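Local structure of lovastatin nonaketide synthase, polyketide synthase component (Aspergillus terreus, 7CPX) at residues A[840-845]-A[869-874]; A[1825-1830]-A[2142-2147]; A[1849-1854]-A[2138-2143]. The protein builds the nonaketide dihydromonacolin L from nine malonyl-CoA units, using NADPH and S-adenosylmethionine, as an early stage of lovastatin biosynthesis. The protein carries 2 engineered substitutions. All blocks are in the same frame, centred on the assembly; numbering follows the deposited sequence.

Contact 1: residues A[840-845]-A[869-874]; sequences KALDIG and VDLAYT
Ile844 pairs with Ala872 and Gly845 with Tyr873 where two parallel strands begin. Gly845 carries both hydrogen bonds between the two segments: its N donates to Ala872 O at 2.9 Å, and its O receives Thr874 N, also at 2.9 Å, so the glycine clasps the two peptide groups that flank Tyr873. Its carbonyl oxygen lies over one face of the Tyr873 ring, toward the rim, and with no side chain the glycine brings its backbone close to this ring. On the other face Ile844 reaches along its neighbour. CG1 stands anti to the backbone N (chi1 -178°), which lays it 3.8 Å from Ala872 CB, and the extended chain beyond takes CD1 to Thr874 OG1. A small alanine suits the place beside a branched residue on the same face. Before the strands start, Leu842 and Leu871 meet through CD2 and CD1 at 4.0 Å, and Leu871 CD2 also rests against the Leu842 carbonyl. The two strands, with helix 855-865, form a beta-alpha-beta unit of the malonyl transacylase domain: the helix packs on Leu871 and Tyr873, helix 883-898 on Ile844 and Thr874, while strand 558-563, on the other side of 844-848, bonds to the Ile844 backbone.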
loop_
_atom_site.group_PDB
_atom_site.type_symbol
_atom_site.label_atom_id
_atom_site.label_comp_id
_atom_site.label_asym_id
_atom_site.label_seq_id
_atom_site.Cartn_x
_atom_site.Cartn_y
_atom_site.Cartn_z
ATOM N N LYS A 840 36.799 39.038 49.905
ATOM C CA LYS A 840 36.133 37.745 49.771
ATOM C C LYS A 840 35.987 37.318 48.315
ATOM O O LYS A 840 35.915 36.119 48.025
ATOM C CB LYS A 840 34.756 37.793 50.432
ATOM C CG LYS A 840 34.780 38.155 51.908
ATOM C CD LYS A 840 33.392 38.048 52.520
ATOM C CE LYS A 840 33.381 38.512 53.968
ATOM N NZ LYS A 840 33.709 39.959 54.092
ATOM N N ALA A 841 35.944 38.274 47.389
ATOM C CA ALA A 841 35.873 37.962 45.965
ATOM C C ALA A 841 37.173 37.386 45.417
ATOM O O ALA A 841 37.262 37.177 44.200
ATOM C CB ALA A 841 35.488 39.215 45.177
ATOM N N LEU A 842 38.172 37.126 46.258
ATOM C CA LEU A 842 39.410 36.525 45.785
ATOM C C LEU A 842 39.130 35.161 45.170
ATOM O O LEU A 842 38.274 34.410 45.645
ATOM C CB LEU A 842 40.406 36.389 46.937
ATOM C CG LEU A 842 41.740 35.718 46.597
ATOM C CD1 LEU A 842 42.518 36.544 45.584
ATOM C CD2 LEU A 842 42.558 35.498 47.856
ATOM N N ASP A 843 39.864 34.840 44.106
ATOM C CA ASP A 843 39.663 33.607 43.358
ATOM C C ASP A 843 40.779 32.596 43.565
ATOM O O ASP A 843 40.503 31.429 43.858
ATOM C CB ASP A 843 39.522 33.924 41.863
ATOM C CG ASP A 843 38.314 34.791 41.564
ATOM O OD1 ASP A 843 37.246 34.551 42.162
ATOM O OD2 ASP A 843 38.438 35.720 40.738
ATOM N N ILE A 844 42.040 33.006 43.422
ATOM C CA ILE A 844 43.163 32.079 43.464
ATOM C C ILE A 844 44.265 32.665 44.341
ATOM O O ILE A 844 44.252 33.843 44.694
ATOM C CB ILE A 844 43.686 31.757 42.046
ATOM C CG1 ILE A 844 44.841 30.752 42.091
ATOM C CG2 ILE A 844 44.103 33.033 41.327
ATOM C CD1 ILE A 844 45.125 30.097 40.760
ATOM N N GLY A 845 45.201 31.813 44.723
ATOM C CA GLY A 845 46.403 32.256 45.412
ATOM C C GLY A 845 47.625 31.590 44.823
ATOM O O GLY A 845 47.595 30.411 44.472
ATOM N N VAL A 869 35.578 27.511 51.885
ATOM C CA VAL A 869 35.901 28.068 50.571
ATOM C C VAL A 869 37.324 27.618 50.252
ATOM O O VAL A 869 38.307 28.224 50.678
ATOM C CB VAL A 869 35.751 29.587 50.540
ATOM C CG1 VAL A 869 35.970 30.113 49.128
ATOM C CG2 VAL A 869 34.381 30.004 51.064
ATOM N N ASP A 870 37.431 26.530 49.487
ATOM C CA ASP A 870 38.727 25.976 49.095
ATOM C C ASP A 870 39.209 26.710 47.847
ATOM O O ASP A 870 39.111 26.226 46.717
ATOM C CB ASP A 870 38.619 24.474 48.861
ATOM C CG ASP A 870 39.955 23.838 48.529
ATOM O OD1 ASP A 870 40.983 24.545 48.579
ATOM O OD2 ASP A 870 39.975 22.628 48.217
ATOM N N LEU A 871 39.740 27.909 48.065
ATOM C CA LEU A 871 40.267 28.698 46.963
ATOM C C LEU A 871 41.470 28.003 46.335
ATOM O O LEU A 871 42.252 27.327 47.009
ATOM C CB LEU A 871 40.662 30.096 47.438
ATOM C CG LEU A 871 39.522 31.012 47.896
ATOM C CD1 LEU A 871 40.054 32.393 48.244
ATOM C CD2 LEU A 871 38.436 31.115 46.835
ATOM N N ALA A 872 41.608 28.180 45.025
ATOM C CA ALA A 872 42.680 27.528 44.288
ATOM C C ALA A 872 44.040 28.004 44.780
ATOM O O ALA A 872 44.212 29.157 45.183
ATOM C CB ALA A 872 42.536 27.812 42.795
ATOM N N TYR A 873 45.015 27.098 44.745
ATOM C CA TYR A 873 46.382 27.396 45.148
ATOM C C TYR A 873 47.337 26.919 44.065
ATOM O O TYR A 873 47.120 25.867 43.456
ATOM C CB TYR A 873 46.722 26.725 46.479
ATOM C CG TYR A 873 47.825 27.419 47.242
ATOM C CD1 TYR A 873 47.531 28.363 48.214
ATOM C CD2 TYR A 873 49.157 27.131 46.989
ATOM C CE1 TYR A 873 48.533 29.000 48.914
ATOM C CE2 TYR A 873 50.167 27.764 47.685
ATOM C CZ TYR A 873 49.849 28.700 48.648
ATOM O OH TYR A 873 50.844 29.339 49.352
ATOM N N THR A 874 48.394 27.694 43.826
ATOM C CA THR A 874 49.309 27.415 42.726
ATOM C C THR A 874 50.737 27.764 43.112
ATOM O O THR A 874 50.997 28.862 43.612
ATOM C CB THR A 874 48.909 28.204 41.475
ATOM O OG1 THR A 874 47.605 27.795 41.048
ATOM C CG2 THR A 874 49.905 27.974 40.355
#

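Contact 2: residues A[1825-1830]-A[2142-2147]; sequences RPIYEM and TRVRSI
The guanidinium of Arg2143 has Pro1826 against one face, with CB 3.5 Å above the plane and over its centre, and Phe1850 against the opposite face. The proline ring runs alongside the arginine, pointing the same way, and its CG reaches NH2 at 3.7 Å; a compact, rigid apolar ring can lie against the poorly hydrated face of a guanidinium. The ring of Tyr1828 comes at the arginine obliquely, its plane 57° from the guanidinium, and touches the stem instead: CE1 sits 3.8 Å from Arg2143 CB, and CD1 lies near the backbone N. The guanidinium reaches Pro1826 because the arginine chain is extended to NE, with CG anti to the backbone N (chi1 -176°).

On the side of Glu1829, the contact is made by aliphatic carbons. Val2144 CG2 packs 3.7 Å from Ile1827 CG2 and 3.5 Å from Glu1829 CB, so the glutamate contributes its methylene stem, and helix 1814-1822 closes over the isoleucine and valine. Beneath these groups Glu1829 and Thr2142 form a hydrogen-bonded antiparallel pair, N to O both ways at 2.9 Å, while Tyr1828 and Arg2143 are the non-hydrogen-bonded pair beside it. Val2144 N then donates to Ile1827 O, where an inverse gamma turn centred on Pro1826 leads into the strand. The result is a two-stranded antiparallel ribbon between the chain that follows helix 1814-1822 and the chain entering the ketoreductase, consistent with the insertion of an enoylreductase-like region between two parts of the reductase, as in animal fatty acid synthase.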
loop_
_atom_site.group_PDB
_atom_site.type_symbol
_atom_site.label_atom_id
_atom_site.label_comp_id
_atom_site.label_asym_id
_atom_site.label_seq_id
_atom_site.Cartn_x
_atom_site.Cartn_y
_atom_site.Cartn_z
ATOM N N ARG A 1825 -23.710 -12.293 -29.666
ATOM C CA ARG A 1825 -24.309 -11.228 -28.873
ATOM C C ARG A 1825 -25.750 -11.608 -28.568
ATOM O O ARG A 1825 -26.305 -12.511 -29.205
ATOM C CB ARG A 1825 -24.245 -9.880 -29.606
ATOM C CG ARG A 1825 -25.129 -9.788 -30.838
ATOM C CD ARG A 1825 -24.913 -8.468 -31.559
ATOM N NE ARG A 1825 -25.854 -8.264 -32.654
ATOM C CZ ARG A 1825 -27.054 -7.716 -32.521
ATOM N NH1 ARG A 1825 -27.511 -7.324 -31.344
ATOM N NH2 ARG A 1825 -27.818 -7.562 -33.599
ATOM N N PRO A 1826 -26.386 -10.939 -27.599
ATOM C CA PRO A 1826 -27.764 -11.301 -27.241
ATOM C C PRO A 1826 -28.783 -10.836 -28.269
ATOM O O PRO A 1826 -29.399 -9.776 -28.122
ATOM C CB PRO A 1826 -27.974 -10.604 -25.886
ATOM C CG PRO A 1826 -26.612 -10.184 -25.432
ATOM C CD PRO A 1826 -25.831 -9.941 -26.674
ATOM N N ILE A 1827 -28.960 -11.625 -29.322
ATOM C CA ILE A 1827 -29.944 -11.317 -30.353
ATOM C C ILE A 1827 -31.324 -11.713 -29.847
ATOM O O ILE A 1827 -31.522 -12.833 -29.361
ATOM C CB ILE A 1827 -29.606 -12.044 -31.663
ATOM C CG1 ILE A 1827 -28.218 -11.633 -32.170
ATOM C CG2 ILE A 1827 -30.685 -11.770 -32.695
ATOM C CD1 ILE A 1827 -28.223 -10.590 -33.271
ATOM N N TYR A 1828 -32.283 -10.800 -29.967
ATOM C CA TYR A 1828 -33.651 -11.023 -29.518
ATOM C C TYR A 1828 -34.588 -11.060 -30.716
ATOM O O TYR A 1828 -34.493 -10.213 -31.611
ATOM C CB TYR A 1828 -34.092 -9.933 -28.540
ATOM C CG TYR A 1828 -33.394 -9.993 -27.202
ATOM C CD1 TYR A 1828 -33.814 -10.878 -26.220
ATOM C CD2 TYR A 1828 -32.319 -9.164 -26.920
ATOM C CE1 TYR A 1828 -33.181 -10.937 -24.996
ATOM C CE2 TYR A 1828 -31.681 -9.217 -25.699
ATOM C CZ TYR A 1828 -32.116 -10.105 -24.740
ATOM O OH TYR A 1828 -31.482 -10.161 -23.520
ATOM N N GLU A 1829 -35.489 -12.038 -30.726
ATOM C CA GLU A 1829 -36.495 -12.178 -31.768
ATOM C C GLU A 1829 -37.850 -12.420 -31.119
ATOM O O GLU A 1829 -37.943 -13.030 -30.055
ATOM C CB GLU A 1829 -36.157 -13.331 -32.722
ATOM C CG GLU A 1829 -37.027 -13.385 -33.965
ATOM C CD GLU A 1829 -36.623 -14.499 -34.910
ATOM O OE1 GLU A 1829 -35.660 -15.229 -34.591
ATOM O OE2 GLU A 1829 -37.264 -14.645 -35.972
ATOM N N MET A 1830 -38.904 -11.931 -31.766
ATOM C CA MET A 1830 -40.258 -12.075 -31.234
ATOM C C MET A 1830 -40.701 -13.513 -31.470
ATOM O O MET A 1830 -41.093 -13.895 -32.574
ATOM C CB MET A 1830 -41.204 -11.081 -31.893
ATOM C CG MET A 1830 -42.520 -10.896 -31.157
ATOM S SD MET A 1830 -42.649 -9.290 -30.346
ATOM C CE MET A 1830 -41.260 -9.352 -29.217
ATOM N N THR A 2142 -37.431 -13.181 -27.245
ATOM C CA THR A 2142 -36.650 -14.316 -26.791
ATOM C C THR A 2142 -35.240 -14.223 -27.354
ATOM O O THR A 2142 -35.050 -13.885 -28.527
ATOM C CB THR A 2142 -37.311 -15.624 -27.230
ATOM O OG1 THR A 2142 -38.637 -15.695 -26.691
ATOM C CG2 THR A 2142 -36.513 -16.816 -26.756
ATOM N N ARG A 2143 -34.255 -14.515 -26.509
ATOM C CA ARG A 2143 -32.854 -14.433 -26.904
ATOM C C ARG A 2143 -32.540 -15.565 -27.873
ATOM O O ARG A 2143 -32.460 -16.731 -27.476
ATOM C CB ARG A 2143 -31.959 -14.496 -25.672
ATOM C CG ARG A 2143 -30.478 -14.330 -25.960
ATOM C CD ARG A 2143 -29.719 -13.976 -24.695
ATOM N NE ARG A 2143 -28.275 -13.974 -24.891
ATOM C CZ ARG A 2143 -27.397 -13.600 -23.971
ATOM N NH1 ARG A 2143 -27.783 -13.174 -22.779
ATOM N NH2 ARG A 2143 -26.098 -13.652 -24.254
ATOM N N VAL A 2144 -32.351 -15.221 -29.143
ATOM C CA VAL A 2144 -32.170 -16.212 -30.196
ATOM C C VAL A 2144 -31.051 -17.172 -29.819
ATOM O O VAL A 2144 -30.101 -16.797 -29.123
ATOM C CB VAL A 2144 -31.881 -15.536 -31.548
ATOM C CG1 VAL A 2144 -31.699 -16.579 -32.624
ATOM C CG2 VAL A 2144 -33.006 -14.586 -31.918
ATOM N N ARG A 2145 -31.165 -18.417 -30.270
ATOM C CA ARG A 2145 -30.167 -19.448 -30.036
ATOM C C ARG A 2145 -29.466 -19.788 -31.343
ATOM O O ARG A 2145 -30.071 -19.758 -32.419
ATOM C CB ARG A 2145 -30.806 -20.708 -29.442
ATOM C CG ARG A 2145 -29.867 -21.906 -29.354
ATOM C CD ARG A 2145 -30.575 -23.150 -28.843
ATOM N NE ARG A 2145 -30.646 -23.190 -27.388
ATOM C CZ ARG A 2145 -31.018 -24.254 -26.688
ATOM N NH1 ARG A 2145 -31.362 -25.387 -27.279
ATOM N NH2 ARG A 2145 -31.038 -24.181 -25.360
ATOM N N SER A 2146 -28.180 -20.110 -31.239
ATOM C CA SER A 2146 -27.418 -20.497 -32.415
ATOM C C SER A 2146 -27.984 -21.779 -33.015
ATOM O O SER A 2146 -28.470 -22.665 -32.307
ATOM C CB SER A 2146 -25.945 -20.692 -32.058
ATOM O OG SER A 2146 -25.183 -21.011 -33.207
ATOM N N ILE A 2147 -27.914 -21.871 -34.344
ATOM C CA ILE A 2147 -28.453 -23.035 -35.036
ATOM C C ILE A 2147 -27.767 -24.306 -34.558
ATOM O O ILE A 2147 -28.406 -25.358 -34.430
ATOM C CB ILE A 2147 -28.307 -22.855 -36.559
ATOM C CG1 ILE A 2147 -29.134 -23.899 -37.307
ATOM C CG2 ILE A 2147 -26.854 -22.961 -36.963
ATOM C CD1 ILE A 2147 -30.620 -23.666 -37.224
#

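Contact 3: residues A[1849-1854]-A[2138-2143]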
loop_
_atom_site.group_PDB
_atom_site.type_symbol
_atom_site.label_atom_id
_atom_site.label_comp_id
_atom_site.label_asym_id
_atom_site.label_seq_id
_atom_site.Cartn_x
_atom_site.Cartn_y
_atom_site.Cartn_z
ATOM N N TYR A 1849 -30.915 -15.088 -15.636
ATOM C CA TYR A 1849 -31.693 -15.953 -16.507
ATOM C C TYR A 1849 -32.327 -15.132 -17.623
ATOM O O TYR A 1849 -32.660 -13.958 -17.440
ATOM C CB TYR A 1849 -32.790 -16.683 -15.726
ATOM C CG TYR A 1849 -32.270 -17.651 -14.690
ATOM C CD1 TYR A 1849 -32.000 -18.969 -15.022
ATOM C CD2 TYR A 1849 -32.056 -17.248 -13.381
ATOM C CE1 TYR A 1849 -31.528 -19.860 -14.081
ATOM C CE2 TYR A 1849 -31.583 -18.132 -12.432
ATOM C CZ TYR A 1849 -31.321 -19.436 -12.787
ATOM O OH TYR A 1849 -30.850 -20.321 -11.844
ATOM N N PHE A 1850 -32.493 -15.764 -18.782
ATOM C CA PHE A 1850 -33.110 -15.109 -19.924
ATOM C C PHE A 1850 -33.843 -16.146 -20.760
ATOM O O PHE A 1850 -33.461 -17.317 -20.796
ATOM C CB PHE A 1850 -32.073 -14.381 -20.788
ATOM C CG PHE A 1850 -30.907 -15.242 -21.187
ATOM C CD1 PHE A 1850 -31.057 -16.251 -22.122
ATOM C CD2 PHE A 1850 -29.658 -15.035 -20.632
ATOM C CE1 PHE A 1850 -29.990 -17.041 -22.489
ATOM C CE2 PHE A 1850 -28.585 -15.819 -20.996
ATOM C CZ PHE A 1850 -28.750 -16.825 -21.927
ATOM N N LEU A 1851 -34.889 -15.699 -21.443
ATOM C CA LEU A 1851 -35.601 -16.555 -22.379
ATOM C C LEU A 1851 -34.790 -16.687 -23.660
ATOM O O LEU A 1851 -34.313 -15.687 -24.206
ATOM C CB LEU A 1851 -36.983 -15.981 -22.681
ATOM C CG LEU A 1851 -37.917 -15.824 -21.482
ATOM C CD1 LEU A 1851 -39.180 -15.074 -21.875
ATOM C CD2 LEU A 1851 -38.263 -17.182 -20.902
ATOM N N GLU A 1852 -34.634 -17.918 -24.141
ATOM C CA GLU A 1852 -33.919 -18.164 -25.382
ATOM C C GLU A 1852 -34.664 -19.216 -26.188
ATOM O O GLU A 1852 -35.474 -19.976 -25.658
ATOM C CB GLU A 1852 -32.475 -18.618 -25.129
ATOM C CG GLU A 1852 -32.348 -19.985 -24.474
ATOM C CD GLU A 1852 -30.911 -20.460 -24.405
ATOM O OE1 GLU A 1852 -30.005 -19.660 -24.718
ATOM O OE2 GLU A 1852 -30.687 -21.636 -24.045
ATOM N N SER A 1853 -34.392 -19.240 -27.488
ATOM C CA SER A 1853 -35.031 -20.219 -28.356
ATOM C C SER A 1853 -34.485 -21.609 -28.059
ATOM O O SER A 1853 -33.271 -21.832 -28.082
ATOM C CB SER A 1853 -34.802 -19.860 -29.821
ATOM O OG SER A 1853 -35.428 -20.802 -30.674
ATOM N N ALA A 1854 -35.388 -22.549 -27.783
ATOM C CA ALA A 1854 -35.029 -23.923 -27.468
ATOM C C ALA A 1854 -35.308 -24.873 -28.626
ATOM O O ALA A 1854 -35.341 -26.091 -28.427
ATOM C CB ALA A 1854 -35.778 -24.388 -26.219
ATOM N N ALA A 2138 -47.618 -15.243 -24.753
ATOM C CA ALA A 2138 -46.343 -15.925 -24.917
ATOM C C ALA A 2138 -45.448 -15.295 -25.974
ATOM O O ALA A 2138 -44.236 -15.544 -25.963
ATOM C CB ALA A 2138 -46.579 -17.395 -25.273
ATOM N N THR A 2139 -45.998 -14.494 -26.882
ATOM C CA THR A 2139 -45.182 -13.812 -27.884
ATOM C C THR A 2139 -44.315 -12.788 -27.167
ATOM O O THR A 2139 -44.792 -11.730 -26.751
ATOM C CB THR A 2139 -46.060 -13.156 -28.942
ATOM O OG1 THR A 2139 -46.842 -14.157 -29.606
ATOM C CG2 THR A 2139 -45.206 -12.427 -29.967
ATOM N N LEU A 2140 -43.035 -13.099 -27.022
ATOM C CA LEU A 2140 -42.117 -12.328 -26.203
ATOM C C LEU A 2140 -40.796 -12.169 -26.935
ATOM O O LEU A 2140 -40.488 -12.942 -27.850
ATOM C CB LEU A 2140 -41.876 -13.012 -24.851
ATOM C CG LEU A 2140 -43.118 -13.208 -23.983
ATOM C CD1 LEU A 2140 -42.857 -14.254 -22.913
ATOM C CD2 LEU A 2140 -43.538 -11.892 -23.356
ATOM N N PRO A 2141 -39.995 -11.168 -26.561
ATOM C CA PRO A 2141 -38.631 -11.085 -27.095
ATOM C C PRO A 2141 -37.731 -12.141 -26.478
ATOM O O PRO A 2141 -37.310 -12.018 -25.323
ATOM C CB PRO A 2141 -38.191 -9.668 -26.714
ATOM C CG PRO A 2141 -38.974 -9.360 -25.488
ATOM C CD PRO A 2141 -40.304 -10.041 -25.666
ATOM N N THR A 2142 -37.431 -13.181 -27.245
ATOM C CA THR A 2142 -36.650 -14.316 -26.791
ATOM C C THR A 2142 -35.240 -14.223 -27.354
ATOM O O THR A 2142 -35.050 -13.885 -28.527
ATOM C CB THR A 2142 -37.311 -15.624 -27.230
ATOM O OG1 THR A 2142 -38.637 -15.695 -26.691
ATOM C CG2 THR A 2142 -36.513 -16.816 -26.756
ATOM N N ARG A 2143 -34.255 -14.515 -26.509
ATOM C CA ARG A 2143 -32.854 -14.433 -26.904
ATOM C C ARG A 2143 -32.540 -15.565 -27.873
ATOM O O ARG A 2143 -32.460 -16.731 -27.476
ATOM C CB ARG A 2143 -31.959 -14.496 -25.672
ATOM C CG ARG A 2143 -30.478 -14.330 -25.960
ATOM C CD ARG A 2143 -29.719 -13.976 -24.695
ATOM N NE ARG A 2143 -28.275 -13.974 -24.891
ATOM C CZ ARG A 2143 -27.397 -13.600 -23.971
ATOM N NH1 ARG A 2143 -27.783 -13.174 -22.779
ATOM N NH2 ARG A 2143 -26.098 -13.652 -24.254
#
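Arg2143 and Leu1851 bury the most surface here, followed by Thr2142. Arg2143 lays its side chain across the face of the Phe1850 ring: CD sits over the ring centre, 3.8 Å from the centroid, in a CH-pi contact, and CZ follows at 4.2 Å in a cation-pi interaction. NH1 is the nitrogen over the ring, near CE2 and CD2, and the guanidinium and ring planes are tilted 32° apart. Phe1850 suits this place because its broad pi face accepts both the methylene chain and the charge. Its CG stands between the backbone N and the carbonyl carbon (chi1 52°), which swings the ring back under the arginine.

Leu1851 works through both its backbone and its side chain. Its O accepts a hydrogen bond from Arg2143 N, while its CD1 touches Leu2140 CD1 at 3.9 Å, the two side chains crossing at a slant; two leucines suit this apolar meeting. Arg2143 O in turn receives Ser1853 N at 3.2 Å, the donor sitting well above the carbonyl plane. These two bonds flank Glu1852 and make one bridge between it and Arg2143; with the strands at 86° the pairing goes no further. Glu1852 directs its carboxylate away from this bridge, and OE2 bonds Gln1841 NE2 of the neighbouring strand as well as Arg2145.

Strand 2139-2143 thus lies between two partners, pairing with strand 1828-1832 and bridging to the hairpin of strands 1838-1842 and 1849-1853. Thr2142 packs on Ile1831 and Val1838 from those strands, and helix 2111-2117 closes over Leu1851 and Leu2140.

In the fold
Contacts 2 and 3 form one junction, their centres about 8 Å apart. They share Thr2142 and Arg2143, and the backbone divides the work: Thr2142 bonds to Glu1829 of strand 1828-1832 and Val2144 to Ile1827 just before it, whereas Arg2143 turns its N and O toward strand 1849-1853. The Arg2143 side chain is likewise common to both contacts, and a salt bridge from Arg2145 NH2 to Glu1852 OE2 (2.9 Å) ties them again. Contact 1 belongs to the transacylase domain, across the chain's centre and about 115 Å from contact 2, centre to centre. All three lie away from the annotated catalytic residues and the NADP pocket.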